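Local coordinates for protein beta-1,4-mannanase (Caldicellulosiruptor saccharolyticus, PDB 1PMH) that binds beta-1,4-linked mannan chains as the family 27 carbohydrate-binding module of a beta-1,4-mannanase, presumably holding the enzyme on its substrate, at residues N44-V52 / Y169-N177; G102-W113 / K154-Q165. All coordinates share one frame; numbering follows the deposited sequence.

The two contacts lie in the two facing sheets of a jellyroll beta-sandwich, their centres about 16 Å apart and on opposite sides of the chain's centre. Contact 1 pairs strands 47-53 and 172-181 in the sheet that carries the calcium ion; contact 2 pairs strands 102-109 and 153-165 in the sheet that bears the sugar. Along the chain, both segments of contact 2 fall between those of contact 1, and strand 172-181 is the next strand after 153-165. Leu50, Ile173 and Leu175 pack on Phe160 and Phe162 between the sheets, so one hydrophobic core joins the calcium-binding half to the mannan-binding half.

Contact 1: residues N44-V52 / Y169-N177; sequences NKYALRLDV and YKGPIYLDN. With CA (calcium ion), chain C.
Pro172 CB lies over one face of the Arg49 guanidinium, 3.8 Å from NE, toward the rim of the group. At the edge of that guanidinium and in its plane sits the Asp51 carboxylate, whose OD1 accepts from both NE and NH2 in a side-on salt bridge. The extended Arg49 chain, with CG anti to the backbone N (chi1 179°), runs alongside Tyr174, its CG 3.8 Å from ring atom CE2. Asp38 ties the two ends together, forming a salt bridge with Arg49 NH1 and a hydrogen bond with Tyr174 OH. Gly171 N lies over one face of the Tyr169 ring, toward the rim. Val52 CG2 meets the ring's edge 3.8 Å from Tyr169 CD2, and Pro172 O, also at the edge and in plane, accepts from the hydroxyl in a bond that spans the corner at Gly171.

Between these groups the strands run antiparallel. Leu48 and Leu175, Leu50 and Ile173, and Val52 and Gly171 are hydrogen-bonded pairs, each joined by two backbone bonds. Leu48, Leu50, Val52, Ile173 and Leu175 turn to the face away from Arg49, Pro172 and Tyr174, and there Leu50 CD1 and Leu175 CD1 approach to 4.3 Å.

Asn44 ND2 donates to Asp176 OD2 at 3.0 Å, meeting it from above the carboxylate plane, and Asn44 OD1 binds the calcium ion at 2.4 Å. Asp176 chelates the ion through both carboxylate oxygens, and Tyr46 O binds it at 2.3 Å. A water held by Asn177 OD1, together with Asp10 and Glu12, completes this calcium site, built where the loop before strand 47-53 meets strand 172-181 of the jellyroll beta-sandwich.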
loop_
_atom_site.group_PDB
_atom_site.type_symbol
_atom_site.label_atom_id
_atom_site.label_comp_id
_atom_site.label_asym_id
_atom_site.label_seq_id
_atom_site.Cartn_x
_atom_site.Cartn_y
_atom_site.Cartn_z
ATOM N N ASN A 44 -2.267 9.083 15.696
ATOM C CA ASN A 44 -1.786 8.636 14.396
ATOM C C ASN A 44 -1.141 9.811 13.684
ATOM O O ASN A 44 -1.776 10.583 12.987
ATOM C CB ASN A 44 -2.923 8.096 13.571
ATOM C CG ASN A 44 -2.406 7.453 12.293
ATOM O OD1 ASN A 44 -1.220 7.581 11.966
ATOM N ND2 ASN A 44 -3.282 6.838 11.532
ATOM N N LYS A 45 0.153 9.959 13.942
ATOM C CA LYS A 45 0.892 11.145 13.510
ATOM C C LYS A 45 1.473 11.071 12.090
ATOM O O LYS A 45 1.555 12.095 11.398
ATOM C CB LYS A 45 2.055 11.419 14.453
ATOM C CG LYS A 45 2.850 12.685 14.199
ATOM C CD LYS A 45 3.684 12.922 15.438
ATOM C CE LYS A 45 4.516 14.151 15.399
ATOM N NZ LYS A 45 4.965 14.471 16.809
ATOM N N TYR A 46 1.829 9.859 11.659
ATOM C CA TYR A 46 2.574 9.682 10.424
ATOM C C TYR A 46 1.920 8.702 9.469
ATOM O O TYR A 46 1.312 7.726 9.885
ATOM C CB TYR A 46 3.992 9.154 10.707
ATOM C CG TYR A 46 4.877 10.044 11.577
ATOM C CD1 TYR A 46 5.541 11.144 11.045
ATOM C CD2 TYR A 46 5.047 9.765 12.924
ATOM C CE1 TYR A 46 6.360 11.964 11.855
ATOM C CE2 TYR A 46 5.875 10.549 13.735
ATOM C CZ TYR A 46 6.512 11.628 13.187
ATOM O OH TYR A 46 7.332 12.413 13.960
ATOM N N ALA A 47 2.149 8.892 8.175
ATOM C CA ALA A 47 1.723 7.986 7.124
ATOM C C ALA A 47 2.773 7.980 6.042
ATOM O O ALA A 47 3.583 8.891 5.946
ATOM C CB ALA A 47 0.371 8.393 6.583
ATOM N N LEU A 48 2.730 6.950 5.207
ATOM C CA LEU A 48 3.599 6.838 4.063
ATOM C C LEU A 48 2.992 7.574 2.908
ATOM O O LEU A 48 1.927 7.213 2.438
ATOM C CB LEU A 48 3.885 5.381 3.750
ATOM C CG LEU A 48 5.022 5.117 2.752
ATOM C CD1 LEU A 48 6.360 5.387 3.406
ATOM C CD2 LEU A 48 4.928 3.715 2.217
ATOM N N ARG A 49 3.706 8.567 2.380
ATOM C CA ARG A 49 3.266 9.337 1.234
ATOM C C ARG A 49 3.972 8.864 -0.033
ATOM O O ARG A 49 5.224 8.885 -0.097
ATOM C CB ARG A 49 3.539 10.836 1.475
ATOM C CG ARG A 49 3.125 11.716 0.303
ATOM C CD ARG A 49 3.290 13.186 0.612
ATOM N NE ARG A 49 3.127 13.981 -0.602
ATOM C CZ ARG A 49 2.566 15.155 -0.696
ATOM N NH1 ARG A 49 2.127 15.815 0.362
ATOM N NH2 ARG A 49 2.530 15.698 -1.898
ATOM N N LEU A 50 3.200 8.517 -1.047
ATOM C CA LEU A 50 3.686 8.118 -2.364
ATOM C C LEU A 50 3.259 9.207 -3.328
ATOM O O LEU A 50 2.082 9.405 -3.569
ATOM C CB LEU A 50 3.048 6.793 -2.766
ATOM C CG LEU A 50 3.122 5.645 -1.762
ATOM C CD1 LEU A 50 2.333 4.433 -2.265
ATOM C CD2 LEU A 50 4.548 5.320 -1.429
ATOM N N ASP A 51 4.210 9.957 -3.844
ATOM C CA ASP A 51 3.884 10.943 -4.902
ATOM C C ASP A 51 3.893 10.234 -6.215
ATOM O O ASP A 51 4.925 9.687 -6.590
ATOM C CB ASP A 51 4.898 12.083 -4.857
ATOM C CG ASP A 51 4.770 12.870 -3.581
ATOM O OD1 ASP A 51 3.659 13.417 -3.374
ATOM O OD2 ASP A 51 5.703 12.958 -2.774
ATOM N N VAL A 52 2.729 10.117 -6.866
ATOM C CA VAL A 52 2.570 9.355 -8.101
ATOM C C VAL A 52 2.232 10.308 -9.249
ATOM O O VAL A 52 1.674 11.399 -9.069
ATOM C CB VAL A 52 1.538 8.213 -7.986
ATOM C CG1 VAL A 52 1.775 7.401 -6.782
ATOM C CG2 VAL A 52 0.115 8.715 -8.007
ATOM N N TYR A 169 -4.028 11.198 -12.955
ATOM C CA TYR A 169 -3.782 11.678 -11.593
ATOM C C TYR A 169 -2.297 11.905 -11.336
ATOM O O TYR A 169 -1.494 11.035 -11.616
ATOM C CB TYR A 169 -4.375 10.648 -10.597
ATOM C CG TYR A 169 -4.229 11.058 -9.145
ATOM C CD1 TYR A 169 -4.971 12.098 -8.602
ATOM C CD2 TYR A 169 -3.255 10.499 -8.342
ATOM C CE1 TYR A 169 -4.806 12.489 -7.308
ATOM C CE2 TYR A 169 -3.109 10.871 -7.012
ATOM C CZ TYR A 169 -3.858 11.894 -6.511
ATOM O OH TYR A 169 -3.711 12.352 -5.235
ATOM N N LYS A 170 -1.976 13.059 -10.764
ATOM C CA LYS A 170 -0.635 13.417 -10.324
ATOM C C LYS A 170 -0.817 13.989 -8.949
ATOM O O LYS A 170 -1.316 15.079 -8.772
ATOM C CB LYS A 170 -0.013 14.423 -11.266
ATOM C CG LYS A 170 0.140 13.867 -12.669
ATOM C CD LYS A 170 0.995 14.782 -13.511
ATOM C CE LYS A 170 1.067 14.414 -14.977
ATOM N NZ LYS A 170 2.396 14.763 -15.600
ATOM N N GLY A 171 -0.403 13.287 -7.932
ATOM C CA GLY A 171 -0.632 13.684 -6.551
ATOM C C GLY A 171 -0.252 12.544 -5.631
ATOM O O GLY A 171 0.251 11.493 -6.063
ATOM N N PRO A 172 -0.469 12.758 -4.341
ATOM C CA PRO A 172 -0.135 11.720 -3.373
ATOM C C PRO A 172 -1.162 10.607 -3.269
ATOM O O PRO A 172 -2.364 10.817 -3.471
ATOM C CB PRO A 172 -0.039 12.502 -2.079
ATOM C CG PRO A 172 -0.996 13.629 -2.235
ATOM C CD PRO A 172 -0.890 14.019 -3.690
ATOM N N ILE A 173 -0.661 9.430 -2.902
ATOM C CA ILE A 173 -1.450 8.331 -2.374
ATOM C C ILE A 173 -0.751 7.981 -1.066
ATOM O O ILE A 173 0.475 7.866 -1.034
ATOM C CB ILE A 173 -1.464 7.126 -3.308
ATOM C CG1 ILE A 173 -2.152 7.452 -4.630
ATOM C CG2 ILE A 173 -2.155 5.918 -2.622
ATOM C CD1 ILE A 173 -2.176 6.355 -5.677
ATOM N N TYR A 174 -1.512 7.826 0.011
ATOM C CA TYR A 174 -0.919 7.503 1.299
ATOM C C TYR A 174 -1.270 6.079 1.682
ATOM O O TYR A 174 -2.369 5.589 1.428
ATOM C CB TYR A 174 -1.377 8.446 2.410
ATOM C CG TYR A 174 -1.187 9.912 2.147
ATOM C CD1 TYR A 174 -2.071 10.626 1.351
ATOM C CD2 TYR A 174 -0.134 10.627 2.743
ATOM C CE1 TYR A 174 -1.911 12.004 1.131
ATOM C CE2 TYR A 174 0.031 11.990 2.489
ATOM C CZ TYR A 174 -0.841 12.676 1.695
ATOM O OH TYR A 174 -0.732 14.023 1.455
ATOM N N LEU A 175 -0.340 5.431 2.343
ATOM C CA LEU A 175 -0.559 4.155 2.992
ATOM C C LEU A 175 -0.345 4.316 4.481
ATOM O O LEU A 175 0.539 5.044 4.937
ATOM C CB LEU A 175 0.375 3.075 2.500
ATOM C CG LEU A 175 0.162 2.566 1.123
ATOM C CD1 LEU A 175 1.277 1.578 0.773
ATOM C CD2 LEU A 175 -1.186 1.870 0.983
ATOM N N ASP A 176 -1.135 3.600 5.264
ATOM C CA ASP A 176 -0.912 3.568 6.715
ATOM C C ASP A 176 -1.434 2.238 7.241
ATOM O O ASP A 176 -2.223 1.536 6.604
ATOM C CB ASP A 176 -1.595 4.747 7.417
ATOM C CG ASP A 176 -0.969 5.167 8.736
ATOM O OD1 ASP A 176 -0.015 4.521 9.199
ATOM O OD2 ASP A 176 -1.432 6.143 9.331
ATOM N N ASN A 177 -1.007 1.949 8.470
ATOM C CA ASN A 177 -1.549 0.798 9.202
ATOM C C ASN A 177 -1.519 -0.473 8.367
ATOM O O ASN A 177 -2.507 -1.217 8.273
ATOM C CB ASN A 177 -2.932 1.122 9.728
ATOM C CG ASN A 177 -2.883 2.228 10.758
ATOM O OD1 ASN A 177 -1.897 2.375 11.482
ATOM N ND2 ASN A 177 -3.925 3.013 10.845
HETATM CA CA CA C . 0.380 6.050 11.124
HETATM O O HOH W 1 -0.850 4.632 12.490
#

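Contact 2: residues G102-W113 / K154-Q165; sequences GFAYKVVINDGW and KRAQLVFQFAGQ. Unlike the reference sequence in segment 102-113: Ala104 (reference Pro). With BMA (beta-D-mannopyranose), chain B; BMA (beta-D-mannopyranose), chain D; BMA (beta-D-mannopyranose), chain E; BMA (beta-D-mannopyranose), chain F.
Lys106 and Gln161 extend side by side from an antiparallel strand pair in the sugar-binding sheet of the jellyroll. Paired backbone hydrogen bonds join Ala104 with Ala163, Lys106 with Gln161 and Val108 with Val159; of the two between Gly102 and Gln165, that from Gly102 N is weak. Asn110 N continues the series to Gln157 O.

Apolar contacts fill the opposite face, where Val107 CG2 meets Phe160 CE2 at 3.7 Å and Phe103 CE1 comes to the edge of the Phe162 ring. On the sugar side, the Trp113 indole is a stacking platform: the chain D mannose puts C5 over the centre of one face, 3.5 Å above its plane, in a CH-pi arrangement, while Val108 CG1 supports the other face toward the rim. Were Trp113 an alanine, that mannose would probably lose its stacking surface, and Val108 CG1 the ring that it packs against.

Polar groups read the neighbouring sugars. Gln161 grips the chain B mannose with both ends of its amide, OE1 accepting from O2 at 2.6 Å and NE2 donating to O3. Lys106 NZ reaches O2 of the same sugar and O3 and O4 of the chain F mannose; Glu115 is its salt-bridge partner.

Around the turn after strand 102-109, Arg155 N donates almost straight to the anti lone pair of Asp111 OD2 at 2.8 Å, and Arg155 NH1 meets Asn110 O in the carbonyl plane. The Asn110 amide lies nearly coplanar with that of Gln157 (planes 9° apart). Asn110 ND2 donates to Gln157 OE1 at 2.8 Å. The same Asn110 ND2 also donates to O3 of the chain E mannose at 3.0 Å, while Asn110 OD1 accepts from O2 of that sugar.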
loop_
_atom_site.group_PDB
_atom_site.type_symbol
_atom_site.label_atom_id
_atom_site.label_comp_id
_atom_site.label_asym_id
_atom_site.label_seq_id
_atom_site.Cartn_x
_atom_site.Cartn_y
_atom_site.Cartn_z
ATOM N N GLY A 102 -8.746 5.639 -13.687
ATOM C CA GLY A 102 -8.684 5.115 -12.337
ATOM C C GLY A 102 -7.397 4.353 -12.186
ATOM O O GLY A 102 -6.515 4.489 -13.010
ATOM N N PHE A 103 -7.250 3.640 -11.098
ATOM C CA PHE A 103 -6.049 2.861 -10.904
ATOM C C PHE A 103 -6.378 1.513 -10.296
ATOM O O PHE A 103 -7.433 1.297 -9.725
ATOM C CB PHE A 103 -4.977 3.635 -10.108
ATOM C CG PHE A 103 -5.229 3.786 -8.630
ATOM C CD1 PHE A 103 -4.750 2.864 -7.744
ATOM C CD2 PHE A 103 -5.898 4.892 -8.123
ATOM C CE1 PHE A 103 -4.946 2.971 -6.396
ATOM C CE2 PHE A 103 -6.085 5.018 -6.767
ATOM C CZ PHE A 103 -5.618 4.037 -5.915
ATOM N N ALA A 104 -5.419 0.614 -10.445
ATOM C CA ALA A 104 -5.457 -0.715 -9.854
ATOM C C ALA A 104 -4.365 -0.813 -8.803
ATOM O O ALA A 104 -3.353 -0.117 -8.864
ATOM C CB ALA A 104 -5.240 -1.755 -10.944
ATOM N N TYR A 105 -4.538 -1.704 -7.857
ATOM C CA TYR A 105 -3.493 -2.045 -6.928
ATOM C C TYR A 105 -3.517 -3.534 -6.651
ATOM O O TYR A 105 -4.532 -4.229 -6.804
ATOM C CB TYR A 105 -3.514 -1.210 -5.641
ATOM C CG TYR A 105 -4.659 -1.590 -4.746
ATOM C CD1 TYR A 105 -4.510 -2.588 -3.821
ATOM C CD2 TYR A 105 -5.900 -0.988 -4.834
ATOM C CE1 TYR A 105 -5.567 -3.002 -3.009
ATOM C CE2 TYR A 105 -6.958 -1.359 -4.035
ATOM C CZ TYR A 105 -6.809 -2.416 -3.161
ATOM O OH TYR A 105 -7.821 -2.843 -2.341
ATOM N N LYS A 106 -2.360 -4.028 -6.235
ATOM C CA LYS A 106 -2.178 -5.407 -5.789
ATOM C C LYS A 106 -1.352 -5.404 -4.515
ATOM O O LYS A 106 -0.475 -4.576 -4.351
ATOM C CB LYS A 106 -1.500 -6.272 -6.835
ATOM C CG LYS A 106 -2.125 -6.255 -8.206
ATOM C CD LYS A 106 -1.559 -7.307 -9.138
ATOM C CE LYS A 106 -2.340 -7.423 -10.446
ATOM N NZ LYS A 106 -1.752 -8.510 -11.297
ATOM N N VAL A 107 -1.635 -6.395 -3.670
ATOM C CA VAL A 107 -0.868 -6.655 -2.468
ATOM C C VAL A 107 -0.283 -8.057 -2.620
ATOM O O VAL A 107 -1.041 -9.007 -2.887
ATOM C CB VAL A 107 -1.743 -6.545 -1.222
ATOM C CG1 VAL A 107 -0.940 -6.871 0.019
ATOM C CG2 VAL A 107 -2.340 -5.148 -1.106
ATOM N N VAL A 108 1.029 -8.158 -2.479
ATOM C CA VAL A 108 1.792 -9.328 -2.873
ATOM C C VAL A 108 2.800 -9.676 -1.794
ATOM O O VAL A 108 3.451 -8.801 -1.232
ATOM C CB VAL A 108 2.541 -9.005 -4.174
ATOM C CG1 VAL A 108 3.522 -10.041 -4.610
ATOM C CG2 VAL A 108 1.551 -8.724 -5.299
ATOM N N ILE A 109 2.966 -10.983 -1.557
ATOM C CA ILE A 109 4.172 -11.492 -0.906
ATOM C C ILE A 109 5.100 -11.966 -1.989
ATOM O O ILE A 109 4.758 -12.885 -2.745
ATOM C CB ILE A 109 3.888 -12.598 0.131
ATOM C CG1 ILE A 109 2.976 -12.080 1.253
ATOM C CG2 ILE A 109 5.203 -13.142 0.679
ATOM C CD1 ILE A 109 2.499 -13.197 2.209
ATOM N N ASN A 110 6.246 -11.310 -2.122
ATOM C CA ASN A 110 7.157 -11.605 -3.220
ATOM C C ASN A 110 8.059 -12.792 -2.965
ATOM O O ASN A 110 9.260 -12.680 -2.913
ATOM C CB ASN A 110 7.906 -10.333 -3.622
ATOM C CG ASN A 110 8.622 -10.462 -4.947
ATOM O OD1 ASN A 110 8.287 -11.352 -5.754
ATOM N ND2 ASN A 110 9.590 -9.559 -5.182
ATOM N N ASP A 111 7.407 -13.958 -2.833
ATOM C CA ASP A 111 8.024 -15.272 -2.798
ATOM C C ASP A 111 7.386 -16.021 -3.967
ATOM O O ASP A 111 6.197 -16.371 -3.934
ATOM C CB ASP A 111 7.751 -15.996 -1.503
ATOM C CG ASP A 111 8.541 -17.294 -1.416
ATOM O OD1 ASP A 111 8.390 -18.103 -2.360
ATOM O OD2 ASP A 111 9.236 -17.498 -0.410
ATOM N N GLY A 112 8.081 -16.030 -5.098
ATOM C CA GLY A 112 7.509 -16.431 -6.365
ATOM C C GLY A 112 6.390 -15.531 -6.849
ATOM O O GLY A 112 5.661 -15.937 -7.762
ATOM N N TRP A 113 6.265 -14.323 -6.292
ATOM C CA TRP A 113 5.214 -13.347 -6.617
ATOM C C TRP A 113 3.827 -13.946 -6.370
ATOM O O TRP A 113 3.150 -14.439 -7.261
ATOM C CB TRP A 113 5.337 -12.808 -8.038
ATOM C CG TRP A 113 4.378 -11.679 -8.328
ATOM C CD1 TRP A 113 3.136 -11.776 -8.929
ATOM C CD2 TRP A 113 4.589 -10.316 -8.078
ATOM N NE1 TRP A 113 2.541 -10.539 -9.037
ATOM C CE2 TRP A 113 3.437 -9.626 -8.557
ATOM C CE3 TRP A 113 5.663 -9.599 -7.541
ATOM C CZ2 TRP A 113 3.337 -8.230 -8.479
ATOM C CZ3 TRP A 113 5.531 -8.211 -7.459
ATOM C CH2 TRP A 113 4.385 -7.587 -7.927
ATOM N N LYS A 154 8.636 -17.832 4.306
ATOM C CA LYS A 154 8.645 -17.317 2.944
ATOM C C LYS A 154 9.538 -16.104 2.893
ATOM O O LYS A 154 9.810 -15.446 3.883
ATOM C CB LYS A 154 7.212 -16.939 2.524
ATOM C CG LYS A 154 6.233 -18.128 2.354
ATOM C CD LYS A 154 6.563 -19.000 1.184
ATOM C CE LYS A 154 5.451 -19.989 0.958
ATOM N NZ LYS A 154 5.746 -20.877 -0.180
ATOM N N ARG A 155 9.954 -15.770 1.674
ATOM C CA ARG A 155 10.722 -14.574 1.408
ATOM C C ARG A 155 9.930 -13.350 1.866
ATOM O O ARG A 155 8.794 -13.162 1.462
ATOM C CB ARG A 155 11.013 -14.501 -0.084
ATOM C CG ARG A 155 11.976 -13.460 -0.521
ATOM C CD ARG A 155 12.374 -13.700 -1.976
ATOM N NE ARG A 155 13.323 -12.720 -2.488
ATOM C CZ ARG A 155 12.976 -11.572 -3.026
ATOM N NH1 ARG A 155 11.709 -11.199 -3.125
ATOM N NH2 ARG A 155 13.935 -10.759 -3.450
ATOM N N ALA A 156 10.556 -12.526 2.700
ATOM C CA ALA A 156 9.854 -11.576 3.546
ATOM C C ALA A 156 9.668 -10.191 2.937
ATOM O O ALA A 156 9.834 -9.186 3.633
ATOM C CB ALA A 156 10.525 -11.452 4.862
ATOM N N GLN A 157 9.366 -10.147 1.636
ATOM C CA GLN A 157 9.158 -8.859 0.973
ATOM C C GLN A 157 7.669 -8.711 0.664
ATOM O O GLN A 157 7.098 -9.485 -0.099
ATOM C CB GLN A 157 10.029 -8.760 -0.273
ATOM C CG GLN A 157 9.991 -7.348 -0.815
ATOM C CD GLN A 157 10.732 -7.189 -2.116
ATOM O OE1 GLN A 157 10.627 -8.029 -3.017
ATOM N NE2 GLN A 157 11.511 -6.113 -2.232
ATOM N N LEU A 158 7.087 -7.662 1.227
ATOM C CA LEU A 158 5.700 -7.290 0.933
ATOM C C LEU A 158 5.777 -6.215 -0.133
ATOM O O LEU A 158 6.534 -5.259 0.014
ATOM C CB LEU A 158 5.064 -6.762 2.201
ATOM C CG LEU A 158 3.609 -6.399 2.209
ATOM C CD1 LEU A 158 2.698 -7.544 1.905
ATOM C CD2 LEU A 158 3.260 -5.755 3.540
ATOM N N VAL A 159 4.949 -6.378 -1.168
ATOM C CA VAL A 159 4.911 -5.465 -2.283
ATOM C C VAL A 159 3.501 -4.937 -2.467
ATOM O O VAL A 159 2.536 -5.705 -2.476
ATOM C CB VAL A 159 5.424 -6.108 -3.562
ATOM C CG1 VAL A 159 5.280 -5.169 -4.761
ATOM C CG2 VAL A 159 6.878 -6.557 -3.399
ATOM N N PHE A 160 3.427 -3.619 -2.631
ATOM C CA PHE A 160 2.233 -2.948 -3.100
ATOM C C PHE A 160 2.497 -2.465 -4.524
ATOM O O PHE A 160 3.431 -1.717 -4.753
ATOM C CB PHE A 160 1.864 -1.744 -2.250
ATOM C CG PHE A 160 1.325 -2.104 -0.905
ATOM C CD1 PHE A 160 2.158 -2.512 0.086
ATOM C CD2 PHE A 160 -0.047 -2.014 -0.641
ATOM C CE1 PHE A 160 1.684 -2.874 1.364
ATOM C CE2 PHE A 160 -0.539 -2.345 0.592
ATOM C CZ PHE A 160 0.357 -2.769 1.563
ATOM N N GLN A 161 1.693 -2.970 -5.469
ATOM C CA GLN A 161 1.748 -2.545 -6.836
ATOM C C GLN A 161 0.622 -1.552 -7.083
ATOM O O GLN A 161 -0.485 -1.782 -6.659
ATOM C CB GLN A 161 1.636 -3.728 -7.776
ATOM C CG GLN A 161 1.729 -3.324 -9.238
ATOM C CD GLN A 161 1.704 -4.554 -10.118
ATOM O OE1 GLN A 161 0.667 -4.876 -10.728
ATOM N NE2 GLN A 161 2.806 -5.256 -10.192
ATOM N N PHE A 162 0.932 -0.465 -7.796
ATOM C CA PHE A 162 -0.048 0.495 -8.234
ATOM C C PHE A 162 0.045 0.578 -9.732
ATOM O O PHE A 162 1.146 0.625 -10.277
ATOM C CB PHE A 162 0.241 1.867 -7.622
ATOM C CG PHE A 162 0.110 1.900 -6.152
ATOM C CD1 PHE A 162 1.163 1.554 -5.324
ATOM C CD2 PHE A 162 -1.098 2.288 -5.561
ATOM C CE1 PHE A 162 0.995 1.544 -3.946
ATOM C CE2 PHE A 162 -1.229 2.248 -4.169
ATOM C CZ PHE A 162 -0.181 1.918 -3.405
ATOM N N ALA A 163 -1.080 0.705 -10.420
ATOM C CA ALA A 163 -1.030 0.866 -11.875
ATOM C C ALA A 163 -2.128 1.792 -12.326
ATOM O O ALA A 163 -3.312 1.523 -12.155
ATOM C CB ALA A 163 -1.154 -0.483 -12.613
ATOM N N GLY A 164 -1.726 2.902 -12.927
ATOM C CA GLY A 164 -2.720 3.790 -13.527
ATOM C C GLY A 164 -3.412 3.103 -14.706
ATOM O O GLY A 164 -2.781 2.501 -15.548
ATOM N N GLN A 165 -4.717 3.236 -14.763
ATOM C CA GLN A 165 -5.519 2.659 -15.856
ATOM C C GLN A 165 -6.160 3.815 -16.604
ATOM O O GLN A 165 -7.232 4.303 -16.298
ATOM C CB GLN A 165 -6.565 1.687 -15.326
ATOM C CG GLN A 165 -5.997 0.434 -14.671
ATOM C CD GLN A 165 -7.046 -0.501 -14.182
ATOM O OE1 GLN A 165 -7.544 -0.291 -13.064
ATOM N NE2 GLN A 165 -7.419 -1.462 -14.958
HETATM C C1 BMA B . 0.200 -7.837 -14.106
HETATM C C2 BMA B . 1.135 -7.147 -13.161
HETATM C C3 BMA B . 2.473 -7.878 -13.226
HETATM C C4 BMA B . 2.255 -9.381 -12.981
HETATM C C5 BMA B . 1.161 -9.937 -13.869
HETATM C C6 BMA B . 0.869 -11.376 -13.479
HETATM O O2 BMA B . 0.618 -7.213 -11.852
HETATM O O3 BMA B . 3.380 -7.252 -12.310
HETATM O O4 BMA B . 3.391 -10.086 -13.400
HETATM O O5 BMA B . -0.019 -9.191 -13.730
HETATM O O6 BMA B . 0.024 -11.910 -14.436
HETATM C C1 BMA D . 4.306 -10.396 -12.404
HETATM C C2 BMA D . 5.138 -11.561 -12.934
HETATM C C3 BMA D . 6.147 -11.827 -11.849
HETATM C C4 BMA D . 6.944 -10.587 -11.502
HETATM C C5 BMA D . 6.044 -9.393 -11.165
HETATM C C6 BMA D . 6.732 -8.065 -10.875
HETATM O O2 BMA D . 5.767 -11.230 -14.144
HETATM O O3 BMA D . 6.975 -12.895 -12.273
HETATM O O4 BMA D . 7.670 -10.860 -10.339
HETATM O O5 BMA D . 5.130 -9.261 -12.242
HETATM O O6 BMA D . 7.551 -7.683 -11.946
HETATM C C1 BMA E . 8.980 -10.266 -10.301
HETATM C C2 BMA E . 9.492 -10.205 -8.878
HETATM C C3 BMA E . 10.901 -9.593 -8.857
HETATM C C4 BMA E . 11.787 -10.475 -9.753
HETATM C C5 BMA E . 11.223 -10.640 -11.166
HETATM C C6 BMA E . 11.961 -11.578 -12.122
HETATM O O2 BMA E . 9.360 -11.471 -8.270
HETATM O O3 BMA E . 11.397 -9.702 -7.535
HETATM O O4 BMA E . 13.055 -9.911 -9.955
HETATM O O5 BMA E . 9.905 -11.097 -11.050
HETATM O O6 BMA E . 11.421 -11.390 -13.415
HETATM C C1 BMA F . -4.102 -6.539 -16.535
HETATM C C2 BMA F . -4.346 -7.691 -15.590
HETATM C C3 BMA F . -3.266 -7.661 -14.517
HETATM C C4 BMA F . -1.908 -7.486 -15.124
HETATM C C5 BMA F . -1.831 -6.300 -16.095
HETATM C C6 BMA F . -0.506 -6.121 -16.791
HETATM O O2 BMA F . -4.233 -8.908 -16.305
HETATM O O3 BMA F . -3.358 -8.776 -13.638
HETATM O O4 BMA F . -1.057 -7.229 -14.033
HETATM O O5 BMA F . -2.827 -6.467 -17.093
HETATM O O6 BMA F . -0.114 -7.308 -17.445
HETATM O O HOH W 2 6.462 -19.765 -2.979
#